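Local coordinates for protein acyl-coenzyme A oxidase 3 (Yarrowia lipolytica, PDB 5YS9) that oxidises acyl-CoA esters to (2E)-enoyl-CoA with the help of FAD, reducing oxygen to hydrogen peroxide, in peroxisomal fatty acid beta-oxidation, at residues 202-207 and 262-267; 512-517 and 554-559; 527-532 and 540-545. One frame throughout, in Å; residues are numbered along the deposited sequence.

The three contacts illustrate how interface chemistry follows position in the fold. All are mainly buried and apolar, and none has a hydrogen bond across its segments, yet each is built differently. Contact 1 belongs to the middle beta domain, where a flavin-binding loop rests on a strand by little more than methyl groups and a glycine. Contacts 2 and 3 lie in the C-terminal helical region and share helix 507-534. Contact 2 joins two long helices through an indole, the branched chains of a valine and an isoleucine, and the aliphatic part of an arginine. Contact 3 pairs two phenylalanines and grades into partly exposed residues. Contacts 1 and 3 also touch the second subunit.

Contact 1. Residues 202-207 and 262-267; sequences GGAAHS and GWIQFT
The backbones of Ala205 and Gly262 draw close, their CA atoms 4.0 Å apart, where the loop that follows strand 198-201 turns back over the start of strand 262-272. The approach rests on glycine: a CB built on Gly262 would clash with Ala205 N, about 2.7 Å away, and crowd Ala204 C, so a side chain would not fit here without a shift of the backbone. The methyl of Ala205 touches Gly262, CB to CA at 3.8 Å. Ala204 directs its own methyl at the strand and meets Ile264 instead, CB to CD1 at 3.9 Å. In Ile264, CG1 stands anti to the carbonyl carbon (chi1 -39°), and from there the extended CG1-CD1 arm carries its end to the loop, although the side chain does not start out in that direction. The other branch, CG2, serves a different neighbour and sits over one face of the Phe266 ring, toward its rim, two residues along the same strand. The loop keeps its own shape through an alpha-turn, an i+4 to i backbone bond in which Ser207 N donates to Gly203 O at 2.8 Å. Gly203 has a positive phi, and a side chain there would press on the carbonyl O of Gly202. Arg234 holds the carbonyls of Ala204 and Ala205 with its two terminal nitrogens, while on the strand Trp263 meets Phe660 of the second subunit edge to face. The loop's first residue, Gly202, belongs to the FAD pocket and gives a hydrogen bond from N to O4 of the cofactor. The alanine packing on Gly262 and Ile264 seats the loop next to that site, in the middle beta domain characteristic of the acyl-CoA dehydrogenase and oxidase fold.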
ATOM      1  N   GLY A 202     -20.178  12.016  -3.575  1.00 33.16           N
ATOM      2  CA  GLY A 202     -19.518  12.541  -4.772  1.00 31.07           C
ATOM      3  C   GLY A 202     -20.428  13.450  -5.559  1.00 32.29           C
ATOM      4  O   GLY A 202     -21.566  13.100  -5.806  1.00 33.02           O
ATOM      5  N   GLY A 203     -19.945  14.655  -5.892  1.00 34.81           N
ATOM      6  CA  GLY A 203     -20.749  15.646  -6.629  1.00 34.11           C
ATOM      7  C   GLY A 203     -21.548  16.611  -5.769  1.00 34.98           C
ATOM      8  O   GLY A 203     -21.985  17.662  -6.250  1.00 34.44           O
ATOM      9  N   ALA A 204     -21.788  16.239  -4.509  1.00 35.24           N
ATOM     10  CA  ALA A 204     -22.639  17.055  -3.638  1.00 35.46           C
ATOM     11  C   ALA A 204     -21.992  18.354  -3.237  1.00 32.23           C
ATOM     12  O   ALA A 204     -22.684  19.334  -2.988  1.00 32.78           O
ATOM     13  CB  ALA A 204     -23.054  16.289  -2.390  1.00 33.12           C
ATOM     14  N   ALA A 205     -20.677  18.359  -3.114  1.00 34.30           N
ATOM     15  CA  ALA A 205     -20.020  19.498  -2.476  1.00 34.55           C
ATOM     16  C   ALA A 205     -20.209  20.703  -3.366  1.00 30.51           C
ATOM     17  O   ALA A 205     -20.713  21.697  -2.945  1.00 36.56           O
ATOM     18  CB  ALA A 205     -18.566  19.227  -2.213  1.00 33.60           C
ATOM     19  N   HIS A 206     -19.923  20.562  -4.627  1.00 32.63           N
ATOM     20  CA  HIS A 206     -19.978  21.683  -5.546  1.00 37.86           C
ATOM     21  C   HIS A 206     -20.817  21.482  -6.806  1.00 36.74           C
ATOM     22  O   HIS A 206     -21.030  22.450  -7.510  1.00 35.34           O
ATOM     23  CB  HIS A 206     -18.554  22.041  -5.991  1.00 36.76           C
ATOM     24  CG  HIS A 206     -17.731  22.715  -4.941  1.00 39.96           C
ATOM     25  ND1 HIS A 206     -18.278  23.522  -3.963  1.00 42.06           N
ATOM     26  CD2 HIS A 206     -16.388  22.756  -4.760  1.00 39.50           C
ATOM     27  CE1 HIS A 206     -17.313  23.983  -3.189  1.00 41.59           C
ATOM     28  NE2 HIS A 206     -16.159  23.541  -3.659  1.00 41.95           N
ATOM     29  N   SER A 207     -21.263  20.271  -7.122  1.00 36.97           N
ATOM     30  CA  SER A 207     -21.813  20.022  -8.465  1.00 38.23           C
ATOM     31  C   SER A 207     -23.297  19.790  -8.530  1.00 36.63           C
ATOM     32  O   SER A 207     -23.956  20.275  -9.448  1.00 36.06           O
ATOM     33  CB  SER A 207     -21.080  18.847  -9.124  1.00 37.79           C
ATOM     34  OG  SER A 207     -19.753  18.811  -8.664  1.00 38.18           O
ATOM     35  N   GLY A 262     -19.065  15.556  -0.752  1.00 30.35           N
ATOM     36  CA  GLY A 262     -19.574  16.486   0.172  1.00 30.94           C
ATOM     37  C   GLY A 262     -20.396  15.773   1.202  1.00 32.21           C
ATOM     38  O   GLY A 262     -20.803  14.635   0.973  1.00 33.08           O
ATOM     39  N   TRP A 263     -20.596  16.459   2.332  1.00 29.27           N
ATOM     40  CA  TRP A 263     -21.544  16.064   3.365  1.00 30.21           C
ATOM     41  C   TRP A 263     -22.844  16.788   3.143  1.00 30.14           C
ATOM     42  O   TRP A 263     -22.819  17.868   2.618  1.00 32.54           O
ATOM     43  CB  TRP A 263     -21.051  16.413   4.770  1.00 31.23           C
ATOM     44  CG  TRP A 263     -20.710  17.842   5.032  1.00 31.10           C
ATOM     45  CD1 TRP A 263     -19.487  18.391   4.877  1.00 31.29           C
ATOM     46  CD2 TRP A 263     -21.558  18.885   5.506  1.00 33.86           C
ATOM     47  NE1 TRP A 263     -19.508  19.704   5.205  1.00 36.30           N
ATOM     48  CE2 TRP A 263     -20.759  20.048   5.613  1.00 35.94           C
ATOM     49  CE3 TRP A 263     -22.902  18.964   5.865  1.00 35.34           C
ATOM     50  CZ2 TRP A 263     -21.251  21.273   6.064  1.00 35.29           C
ATOM     51  CZ3 TRP A 263     -23.412  20.198   6.324  1.00 32.82           C
ATOM     52  CH2 TRP A 263     -22.584  21.324   6.425  1.00 35.97           C
ATOM     53  N   ILE A 264     -23.961  16.184   3.534  1.00 29.91           N
ATOM     54  CA  ILE A 264     -25.266  16.827   3.472  1.00 31.61           C
ATOM     55  C   ILE A 264     -26.062  16.596   4.770  1.00 31.56           C
ATOM     56  O   ILE A 264     -26.131  15.488   5.284  1.00 35.08           O
ATOM     57  CB  ILE A 264     -26.135  16.309   2.297  1.00 34.91           C
ATOM     58  CG1 ILE A 264     -25.288  16.060   1.021  1.00 35.01           C
ATOM     59  CG2 ILE A 264     -27.285  17.288   2.018  1.00 34.38           C
ATOM     60  CD1 ILE A 264     -26.075  15.395  -0.104  1.00 35.50           C
ATOM     61  N   GLN A 265     -26.691  17.657   5.258  1.00 31.45           N
ATOM     62  CA  GLN A 265     -27.725  17.586   6.256  1.00 30.41           C
ATOM     63  C   GLN A 265     -29.030  18.138   5.691  1.00 34.39           C
ATOM     64  O   GLN A 265     -29.017  19.158   4.985  1.00 36.10           O
ATOM     65  CB  GLN A 265     -27.327  18.406   7.445  1.00 31.13           C
ATOM     66  CG  GLN A 265     -25.954  18.028   8.004  1.00 30.81           C
ATOM     67  CD  GLN A 265     -25.645  18.776   9.236  1.00 27.47           C
ATOM     68  OE1 GLN A 265     -26.158  19.839   9.418  1.00 29.56           O
ATOM     69  NE2 GLN A 265     -24.851  18.211  10.108  1.00 32.00           N
ATOM     70  N   PHE A 266     -30.135  17.438   6.017  1.00 34.11           N
ATOM     71  CA  PHE A 266     -31.515  17.844   5.718  1.00 31.31           C
ATOM     72  C   PHE A 266     -32.227  18.191   7.008  1.00 29.53           C
ATOM     73  O   PHE A 266     -32.230  17.404   7.934  1.00 31.18           O
ATOM     74  CB  PHE A 266     -32.285  16.682   5.105  1.00 30.13           C
ATOM     75  CG  PHE A 266     -31.612  16.061   3.937  1.00 29.25           C
ATOM     76  CD1 PHE A 266     -30.670  15.030   4.122  1.00 30.48           C
ATOM     77  CD2 PHE A 266     -31.938  16.443   2.657  1.00 27.54           C
ATOM     78  CE1 PHE A 266     -30.034  14.450   3.040  1.00 29.30           C
ATOM     79  CE2 PHE A 266     -31.308  15.848   1.560  1.00 28.09           C
ATOM     80  CZ  PHE A 266     -30.343  14.875   1.758  1.00 28.06           C
ATOM     81  N   THR A 267     -32.851  19.336   7.059  1.00 31.27           N
ATOM     82  CA  THR A 267     -33.617  19.744   8.230  1.00 35.92           C
ATOM     83  C   THR A 267     -35.018  20.092   7.755  1.00 37.20           C
ATOM     84  O   THR A 267     -35.228  21.090   7.036  1.00 36.76           O
ATOM     85  CB  THR A 267     -32.961  20.942   8.934  1.00 40.28           C
ATOM     86  OG1 THR A 267     -31.562  20.663   9.145  1.00 41.47           O
ATOM     87  CG2 THR A 267     -33.660  21.230  10.280  1.00 40.21           C
TER

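Contact 2. Residues 512-517 and 554-559; sequences EAWEKV and AKIHTR
Arg559 lies against Trp514 where two long helices of the C-terminal helical domain, 507-534 and 547-573, run nearly antiparallel; their short segments cross at -162° with the axes 9.2 Å apart. This is helix packing of a bundle, and the arginine shows how a charged residue can contribute to it with its hydrocarbon part. Its CB starts toward the other helix and meets Trp514 CZ3 at 4.0 Å. The next atom, CG, is swung anti to the backbone N (chi1 -159°), which sets it over one face of the indole, toward the rim. It lies 3.8 Å from Trp514 CH2 and makes a CH-pi contact with the six-membered ring, only 24° off the ring normal. At chi2 the chain bends and CD lifts away from the ring face. NE then forms a hydrogen bond to Ser593 OG on helix 579-596, whose Phe589 and Trp592 pack on the side chain, and NH2 is hydrogen-bonded outside the two segments too. The guanidinium ends almost parallel to the indole plane, but the methylene, not the charged group, rests on the ring. At the edge of the same indole sits Ile556 CG2, 4.1 Å from Trp514 CZ3. That methyl also touches Val517 CG2 at 3.7 Å, the two side chains crossing at about a right angle. Phe601 meets the indole edge to face from helix 598-604. Replacing Trp514 by an alanine is likely to open a gap between the helices, leaving Arg559 CG without its aromatic face and Ile556 CG2 without its edge contact. One turn of helix 547-573 carries an extra tie: Ala554 O accepts from both Thr558 N and Thr558 OG1, which arrive from opposite faces of the carbonyl plane, the hydroxyl oxygen 2.6 Å away.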
ATOM      1  N   GLU A 512      -7.937 -29.910  -9.393  1.00 42.43           N
ATOM      2  CA  GLU A 512      -8.446 -30.812  -8.377  1.00 47.43           C
ATOM      3  C   GLU A 512      -7.880 -30.417  -7.005  1.00 42.61           C
ATOM      4  O   GLU A 512      -8.588 -30.414  -6.000  1.00 38.79           O
ATOM      5  CB  GLU A 512      -8.104 -32.259  -8.741  1.00 50.89           C
ATOM      6  CG  GLU A 512      -8.843 -33.319  -7.934  1.00 56.51           C
ATOM      7  CD  GLU A 512      -8.095 -34.639  -7.949  1.00 58.72           C
ATOM      8  OE1 GLU A 512      -7.439 -35.006  -6.958  1.00 63.49           O
ATOM      9  OE2 GLU A 512      -8.113 -35.305  -8.990  1.00 58.09           O
ATOM     10  N   ALA A 513      -6.613 -30.046  -6.992  1.00 42.40           N
ATOM     11  CA  ALA A 513      -5.956 -29.660  -5.749  1.00 46.29           C
ATOM     12  C   ALA A 513      -6.570 -28.386  -5.094  1.00 42.94           C
ATOM     13  O   ALA A 513      -6.644 -28.306  -3.884  1.00 38.14           O
ATOM     14  CB  ALA A 513      -4.460 -29.482  -5.996  1.00 47.24           C
ATOM     15  N   TRP A 514      -7.004 -27.416  -5.907  1.00 39.59           N
ATOM     16  CA  TRP A 514      -7.750 -26.239  -5.402  1.00 38.34           C
ATOM     17  C   TRP A 514      -9.191 -26.577  -4.978  1.00 37.89           C
ATOM     18  O   TRP A 514      -9.735 -25.964  -4.033  1.00 35.38           O
ATOM     19  CB  TRP A 514      -7.711 -25.058  -6.412  1.00 37.67           C
ATOM     20  CG  TRP A 514      -6.428 -24.365  -6.310  1.00 38.99           C
ATOM     21  CD1 TRP A 514      -5.373 -24.442  -7.174  1.00 38.92           C
ATOM     22  CD2 TRP A 514      -5.999 -23.549  -5.213  1.00 38.66           C
ATOM     23  NE1 TRP A 514      -4.309 -23.709  -6.675  1.00 39.63           N
ATOM     24  CE2 TRP A 514      -4.666 -23.151  -5.479  1.00 37.29           C
ATOM     25  CE3 TRP A 514      -6.612 -23.119  -4.018  1.00 38.04           C
ATOM     26  CZ2 TRP A 514      -3.937 -22.321  -4.605  1.00 37.63           C
ATOM     27  CZ3 TRP A 514      -5.903 -22.283  -3.159  1.00 35.74           C
ATOM     28  CH2 TRP A 514      -4.561 -21.904  -3.451  1.00 36.55           C
ATOM     29  N   GLU A 515      -9.810 -27.528  -5.680  1.00 35.43           N
ATOM     30  CA  GLU A 515     -11.105 -28.067  -5.259  1.00 36.60           C
ATOM     31  C   GLU A 515     -10.970 -28.786  -3.934  1.00 36.63           C
ATOM     32  O   GLU A 515     -11.834 -28.623  -3.049  1.00 39.17           O
ATOM     33  CB  GLU A 515     -11.738 -28.960  -6.350  1.00 37.06           C
ATOM     34  CG  GLU A 515     -12.121 -28.190  -7.620  1.00 36.46           C
ATOM     35  CD  GLU A 515     -12.810 -29.052  -8.682  1.00 42.39           C
ATOM     36  OE1 GLU A 515     -12.831 -30.304  -8.562  1.00 49.69           O
ATOM     37  OE2 GLU A 515     -13.358 -28.484  -9.655  1.00 42.60           O
ATOM     38  N   LYS A 516      -9.874 -29.523  -3.740  1.00 37.65           N
ATOM     39  CA  LYS A 516      -9.719 -30.198  -2.481  1.00 41.35           C
ATOM     40  C   LYS A 516      -9.644 -29.236  -1.295  1.00 39.24           C
ATOM     41  O   LYS A 516     -10.344 -29.393  -0.329  1.00 38.40           O
ATOM     42  CB  LYS A 516      -8.488 -31.114  -2.434  1.00 47.10           C
ATOM     43  CG  LYS A 516      -8.699 -32.203  -1.372  1.00 46.99           C
ATOM     44  CD  LYS A 516      -7.440 -32.751  -0.762  1.00 46.97           C
ATOM     45  CE  LYS A 516      -7.740 -33.695   0.396  1.00 47.81           C
ATOM     46  NZ  LYS A 516      -8.079 -35.078  -0.027  1.00 46.43           N
ATOM     47  N   VAL A 517      -8.740 -28.280  -1.349  1.00 40.88           N
ATOM     48  CA  VAL A 517      -8.507 -27.414  -0.198  1.00 40.14           C
ATOM     49  C   VAL A 517      -9.721 -26.478   0.078  1.00 39.72           C
ATOM     50  O   VAL A 517     -10.010 -26.209   1.228  1.00 39.64           O
ATOM     51  CB  VAL A 517      -7.151 -26.646  -0.307  1.00 41.33           C
ATOM     52  CG1 VAL A 517      -5.996 -27.648  -0.408  1.00 40.89           C
ATOM     53  CG2 VAL A 517      -7.131 -25.673  -1.489  1.00 40.38           C
ATOM     54  N   ALA A 554     -13.862 -17.895   2.157  1.00 37.96           N
ATOM     55  CA  ALA A 554     -14.011 -16.890   1.080  1.00 35.62           C
ATOM     56  C   ALA A 554     -12.733 -16.816   0.245  1.00 33.73           C
ATOM     57  O   ALA A 554     -12.760 -16.743  -0.990  1.00 30.07           O
ATOM     58  CB  ALA A 554     -14.334 -15.515   1.662  1.00 36.18           C
ATOM     59  N   LYS A 555     -11.608 -16.849   0.946  1.00 34.61           N
ATOM     60  CA  LYS A 555     -10.311 -16.716   0.309  1.00 36.53           C
ATOM     61  C   LYS A 555      -9.979 -17.922  -0.547  1.00 34.91           C
ATOM     62  O   LYS A 555      -9.541 -17.760  -1.676  1.00 38.51           O
ATOM     63  CB  LYS A 555      -9.227 -16.514   1.348  1.00 40.66           C
ATOM     64  CG  LYS A 555      -7.883 -16.090   0.781  1.00 46.38           C
ATOM     65  CD  LYS A 555      -6.696 -16.617   1.576  1.00 51.18           C
ATOM     66  CE  LYS A 555      -5.967 -15.529   2.314  1.00 56.22           C
ATOM     67  NZ  LYS A 555      -4.738 -16.109   2.917  1.00 61.92           N
ATOM     68  N   ILE A 556     -10.175 -19.125  -0.029  1.00 34.99           N
ATOM     69  CA  ILE A 556      -9.763 -20.306  -0.772  1.00 35.60           C
ATOM     70  C   ILE A 556     -10.685 -20.537  -1.956  1.00 34.49           C
ATOM     71  O   ILE A 556     -10.237 -20.854  -3.051  1.00 33.58           O
ATOM     72  CB  ILE A 556      -9.603 -21.554   0.121  1.00 35.63           C
ATOM     73  CG1 ILE A 556      -8.492 -21.326   1.134  1.00 36.59           C
ATOM     74  CG2 ILE A 556      -9.198 -22.757  -0.716  1.00 35.97           C
ATOM     75  CD1 ILE A 556      -8.744 -21.963   2.491  1.00 41.39           C
ATOM     76  N   HIS A 557     -11.964 -20.331  -1.752  1.00 34.69           N
ATOM     77  CA  HIS A 557     -12.910 -20.481  -2.843  1.00 39.97           C
ATOM     78  C   HIS A 557     -12.664 -19.491  -4.010  1.00 40.72           C
ATOM     79  O   HIS A 557     -12.771 -19.866  -5.180  1.00 38.62           O
ATOM     80  CB  HIS A 557     -14.327 -20.351  -2.266  1.00 42.63           C
ATOM     81  CG  HIS A 557     -15.406 -20.216  -3.292  1.00 46.96           C
ATOM     82  ND1 HIS A 557     -15.922 -21.292  -3.974  1.00 49.04           N
ATOM     83  CD2 HIS A 557     -16.102 -19.127  -3.708  1.00 48.41           C
ATOM     84  CE1 HIS A 557     -16.885 -20.865  -4.777  1.00 53.65           C
ATOM     85  NE2 HIS A 557     -17.026 -19.559  -4.618  1.00 48.84           N
ATOM     86  N   THR A 558     -12.366 -18.232  -3.679  1.00 38.82           N
ATOM     87  CA  THR A 558     -12.064 -17.224  -4.673  1.00 37.15           C
ATOM     88  C   THR A 558     -10.775 -17.592  -5.436  1.00 38.27           C
ATOM     89  O   THR A 558     -10.686 -17.472  -6.663  1.00 38.69           O
ATOM     90  CB  THR A 558     -11.981 -15.835  -4.006  1.00 39.06           C
ATOM     91  OG1 THR A 558     -13.213 -15.576  -3.306  1.00 31.70           O
ATOM     92  CG2 THR A 558     -11.763 -14.712  -5.061  1.00 37.98           C
ATOM     93  N   ARG A 559      -9.780 -18.088  -4.727  1.00 36.45           N
ATOM     94  CA  ARG A 559      -8.554 -18.445  -5.386  1.00 37.17           C
ATOM     95  C   ARG A 559      -8.721 -19.570  -6.413  1.00 40.29           C
ATOM     96  O   ARG A 559      -8.157 -19.539  -7.541  1.00 35.93           O
ATOM     97  CB  ARG A 559      -7.504 -18.849  -4.342  1.00 36.31           C
ATOM     98  CG  ARG A 559      -6.095 -18.758  -4.859  1.00 37.15           C
ATOM     99  CD  ARG A 559      -5.955 -17.539  -5.777  1.00 37.61           C
ATOM    100  NE  ARG A 559      -4.598 -17.088  -5.829  1.00 40.82           N
ATOM    101  CZ  ARG A 559      -4.059 -16.184  -5.039  1.00 38.36           C
ATOM    102  NH1 ARG A 559      -4.735 -15.606  -4.101  1.00 39.36           N
ATOM    103  NH2 ARG A 559      -2.795 -15.881  -5.190  1.00 47.02           N
TER

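Contact 3. Residues 527-532 and 540-545; sequences DKFVEL and DQAFEE
Phe529 and Phe543 form the aromatic centre of a helical hairpin, in which the long helix 507-534 is followed, after a short connection, by the brief helix 539-545. The segments are not truly antiparallel; their directions differ by 133°, and the nearest CA atoms are those of Phe529 and Ala542, 5.9 Å apart. Small Ala542 permits this: its CB points at the longer helix and touches Phe529 CD2 at 3.8 Å. The chi1 of Phe529 (170°) swings CG away from its own N, and so the ring reaches the other helix, with CE2 over one face of the Phe543 ring, near the rim. The rings of Phe529 and Phe543 make an offset stack of partial overlap, their centroids 4.6 Å apart and their planes at 30°. Farther out, Leu532 CB packs on Ala542 CB at 4.2 Å, and Leu532 CD1 meets Glu545 CB at 4.0 Å, the acid thus taking part through its aliphatic base. Helix 458-477 backs both rings, by way of Leu474 on Phe529 and Ile470 on Phe543. On the surrounding surface, Glu544 packs on Tyr348 of the second subunit, a residue of an FAD pocket. With no polar bond spanning the two segments, the hairpin closes by shape and aromatic overlap; Lys528 bridges to Asp613 of the second subunit and Asp527 to Arg477 of the same chain, so that these charge interactions lie outside the apolar contact.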
ATOM      1  N   ASP A 527     -19.081 -28.383   9.457  1.00 43.52           N
ATOM      2  CA  ASP A 527     -19.142 -29.340  10.599  1.00 45.96           C
ATOM      3  C   ASP A 527     -19.121 -28.625  11.957  1.00 51.87           C
ATOM      4  O   ASP A 527     -19.930 -28.969  12.842  1.00 52.89           O
ATOM      5  CB  ASP A 527     -17.978 -30.365  10.606  1.00 41.74           C
ATOM      6  CG  ASP A 527     -18.064 -31.380   9.471  1.00 43.89           C
ATOM      7  OD1 ASP A 527     -19.131 -31.530   8.851  1.00 45.32           O
ATOM      8  OD2 ASP A 527     -17.033 -32.010   9.160  1.00 44.48           O
ATOM      9  N   LYS A 528     -18.183 -27.681  12.126  1.00 49.00           N
ATOM     10  CA  LYS A 528     -18.025 -26.931  13.388  1.00 48.56           C
ATOM     11  C   LYS A 528     -19.242 -26.074  13.704  1.00 45.26           C
ATOM     12  O   LYS A 528     -19.592 -25.879  14.869  1.00 45.43           O
ATOM     13  CB  LYS A 528     -16.791 -26.009  13.361  1.00 49.99           C
ATOM     14  CG  LYS A 528     -15.439 -26.681  13.495  1.00 52.95           C
ATOM     15  CD  LYS A 528     -14.316 -25.640  13.652  1.00 61.81           C
ATOM     16  CE  LYS A 528     -13.277 -25.979  14.723  1.00 62.53           C
ATOM     17  NZ  LYS A 528     -12.185 -26.823  14.165  1.00 61.15           N
ATOM     18  N   PHE A 529     -19.849 -25.528  12.657  1.00 45.87           N
ATOM     19  CA  PHE A 529     -21.045 -24.707  12.781  1.00 45.56           C
ATOM     20  C   PHE A 529     -22.191 -25.548  13.319  1.00 48.36           C
ATOM     21  O   PHE A 529     -23.003 -25.071  14.110  1.00 49.12           O
ATOM     22  CB  PHE A 529     -21.428 -24.153  11.414  1.00 43.93           C
ATOM     23  CG  PHE A 529     -22.766 -23.508  11.386  1.00 43.40           C
ATOM     24  CD1 PHE A 529     -23.900 -24.253  11.135  1.00 42.71           C
ATOM     25  CD2 PHE A 529     -22.896 -22.156  11.623  1.00 46.46           C
ATOM     26  CE1 PHE A 529     -25.144 -23.664  11.076  1.00 42.28           C
ATOM     27  CE2 PHE A 529     -24.148 -21.550  11.588  1.00 48.36           C
ATOM     28  CZ  PHE A 529     -25.281 -22.312  11.300  1.00 45.39           C
ATOM     29  N   VAL A 530     -22.266 -26.784  12.824  1.00 47.69           N
ATOM     30  CA  VAL A 530     -23.211 -27.781  13.310  1.00 51.23           C
ATOM     31  C   VAL A 530     -22.916 -28.195  14.782  1.00 50.73           C
ATOM     32  O   VAL A 530     -23.852 -28.282  15.570  1.00 50.66           O
ATOM     33  CB  VAL A 530     -23.326 -29.003  12.340  1.00 50.97           C
ATOM     34  CG1 VAL A 530     -24.215 -30.100  12.905  1.00 46.88           C
ATOM     35  CG2 VAL A 530     -23.885 -28.576  10.989  1.00 53.69           C
ATOM     36  N   GLU A 531     -21.658 -28.436  15.160  1.00 49.76           N
ATOM     37  CA  GLU A 531     -21.353 -28.740  16.568  1.00 55.28           C
ATOM     38  C   GLU A 531     -21.757 -27.550  17.455  1.00 58.40           C
ATOM     39  O   GLU A 531     -22.256 -27.740  18.575  1.00 58.19           O
ATOM     40  CB  GLU A 531     -19.865 -29.045  16.813  1.00 54.91           C
ATOM     41  CG  GLU A 531     -19.318 -30.364  16.272  1.00 64.05           C
ATOM     42  CD  GLU A 531     -17.766 -30.401  16.292  1.00 74.92           C
ATOM     43  OE1 GLU A 531     -17.137 -30.835  15.288  1.00 73.75           O
ATOM     44  OE2 GLU A 531     -17.166 -29.955  17.316  1.00 73.84           O
ATOM     45  N   LEU A 532     -21.533 -26.333  16.958  1.00 57.35           N
ATOM     46  CA  LEU A 532     -21.713 -25.142  17.781  1.00 59.95           C
ATOM     47  C   LEU A 532     -23.177 -24.761  17.959  1.00 54.09           C
ATOM     48  O   LEU A 532     -23.543 -24.255  19.030  1.00 51.06           O
ATOM     49  CB  LEU A 532     -20.895 -23.962  17.238  1.00 63.24           C
ATOM     50  CG  LEU A 532     -19.390 -23.987  17.545  1.00 60.07           C
ATOM     51  CD1 LEU A 532     -18.722 -22.952  16.661  1.00 58.29           C
ATOM     52  CD2 LEU A 532     -19.060 -23.726  19.011  1.00 56.47           C
ATOM     53  N   ASP A 540     -26.245 -16.872  14.257  1.00 58.86           N
ATOM     54  CA  ASP A 540     -25.366 -15.716  14.331  1.00 55.03           C
ATOM     55  C   ASP A 540     -24.137 -15.874  15.229  1.00 50.71           C
ATOM     56  O   ASP A 540     -23.059 -15.482  14.824  1.00 51.23           O
ATOM     57  CB  ASP A 540     -26.170 -14.496  14.758  1.00 58.13           C
ATOM     58  CG  ASP A 540     -27.143 -14.057  13.699  1.00 61.25           C
ATOM     59  OD1 ASP A 540     -26.880 -14.325  12.500  1.00 53.46           O
ATOM     60  OD2 ASP A 540     -28.167 -13.441  14.076  1.00 70.31           O
ATOM     61  N   GLN A 541     -24.286 -16.439  16.424  1.00 50.35           N
ATOM     62  CA  GLN A 541     -23.159 -16.554  17.361  1.00 54.23           C
ATOM     63  C   GLN A 541     -22.116 -17.565  16.896  1.00 54.53           C
ATOM     64  O   GLN A 541     -20.909 -17.439  17.185  1.00 51.57           O
ATOM     65  CB  GLN A 541     -23.646 -16.956  18.747  1.00 58.25           C
ATOM     66  CG  GLN A 541     -24.442 -15.889  19.484  1.00 62.05           C
ATOM     67  CD  GLN A 541     -25.216 -16.450  20.686  1.00 67.22           C
ATOM     68  OE1 GLN A 541     -25.596 -17.639  20.714  1.00 57.77           O
ATOM     69  NE2 GLN A 541     -25.460 -15.592  21.683  1.00 67.43           N
ATOM     70  N   ALA A 542     -22.602 -18.586  16.202  1.00 53.60           N
ATOM     71  CA  ALA A 542     -21.752 -19.609  15.612  1.00 50.41           C
ATOM     72  C   ALA A 542     -20.887 -19.036  14.486  1.00 49.44           C
ATOM     73  O   ALA A 542     -19.685 -19.276  14.463  1.00 52.30           O
ATOM     74  CB  ALA A 542     -22.617 -20.755  15.101  1.00 52.48           C
ATOM     75  N   PHE A 543     -21.497 -18.285  13.562  1.00 46.10           N
ATOM     76  CA  PHE A 543     -20.745 -17.612  12.500  1.00 45.86           C
ATOM     77  C   PHE A 543     -19.653 -16.656  13.059  1.00 47.01           C
ATOM     78  O   PHE A 543     -18.520 -16.622  12.540  1.00 42.09           O
ATOM     79  CB  PHE A 543     -21.701 -16.853  11.570  1.00 43.09           C
ATOM     80  CG  PHE A 543     -22.553 -17.741  10.729  1.00 43.06           C
ATOM     81  CD1 PHE A 543     -21.986 -18.761   9.953  1.00 42.39           C
ATOM     82  CD2 PHE A 543     -23.945 -17.555  10.667  1.00 46.98           C
ATOM     83  CE1 PHE A 543     -22.792 -19.578   9.155  1.00 40.47           C
ATOM     84  CE2 PHE A 543     -24.754 -18.368   9.861  1.00 40.38           C
ATOM     85  CZ  PHE A 543     -24.171 -19.375   9.108  1.00 40.61           C
ATOM     86  N   GLU A 544     -19.983 -15.926  14.135  1.00 49.18           N
ATOM     87  CA  GLU A 544     -19.021 -15.039  14.829  1.00 52.04           C
ATOM     88  C   GLU A 544     -17.836 -15.849  15.398  1.00 52.41           C
ATOM     89  O   GLU A 544     -16.667 -15.481  15.203  1.00 57.05           O
ATOM     90  CB  GLU A 544     -19.682 -14.254  15.966  1.00 55.33           C
ATOM     91  CG  GLU A 544     -20.912 -13.430  15.593  1.00 62.91           C
ATOM     92  CD  GLU A 544     -20.611 -11.961  15.418  1.00 68.55           C
ATOM     93  OE1 GLU A 544     -20.476 -11.266  16.474  1.00 61.20           O
ATOM     94  OE2 GLU A 544     -20.520 -11.545  14.224  1.00 64.27           O
ATOM     95  N   GLU A 545     -18.138 -16.941  16.093  1.00 47.59           N
ATOM     96  CA  GLU A 545     -17.103 -17.892  16.534  1.00 53.60           C
ATOM     97  C   GLU A 545     -16.215 -18.402  15.405  1.00 48.74           C
ATOM     98  O   GLU A 545     -15.093 -18.812  15.682  1.00 50.77           O
ATOM     99  CB  GLU A 545     -17.714 -19.134  17.236  1.00 57.64           C
ATOM    100  CG  GLU A 545     -18.076 -18.949  18.703  1.00 63.41           C
ATOM    101  CD  GLU A 545     -16.901 -18.477  19.536  1.00 69.21           C
ATOM    102  OE1 GLU A 545     -15.745 -18.877  19.238  1.00 61.52           O
ATOM    103  OE2 GLU A 545     -17.144 -17.685  20.473  1.00 73.57           O
TER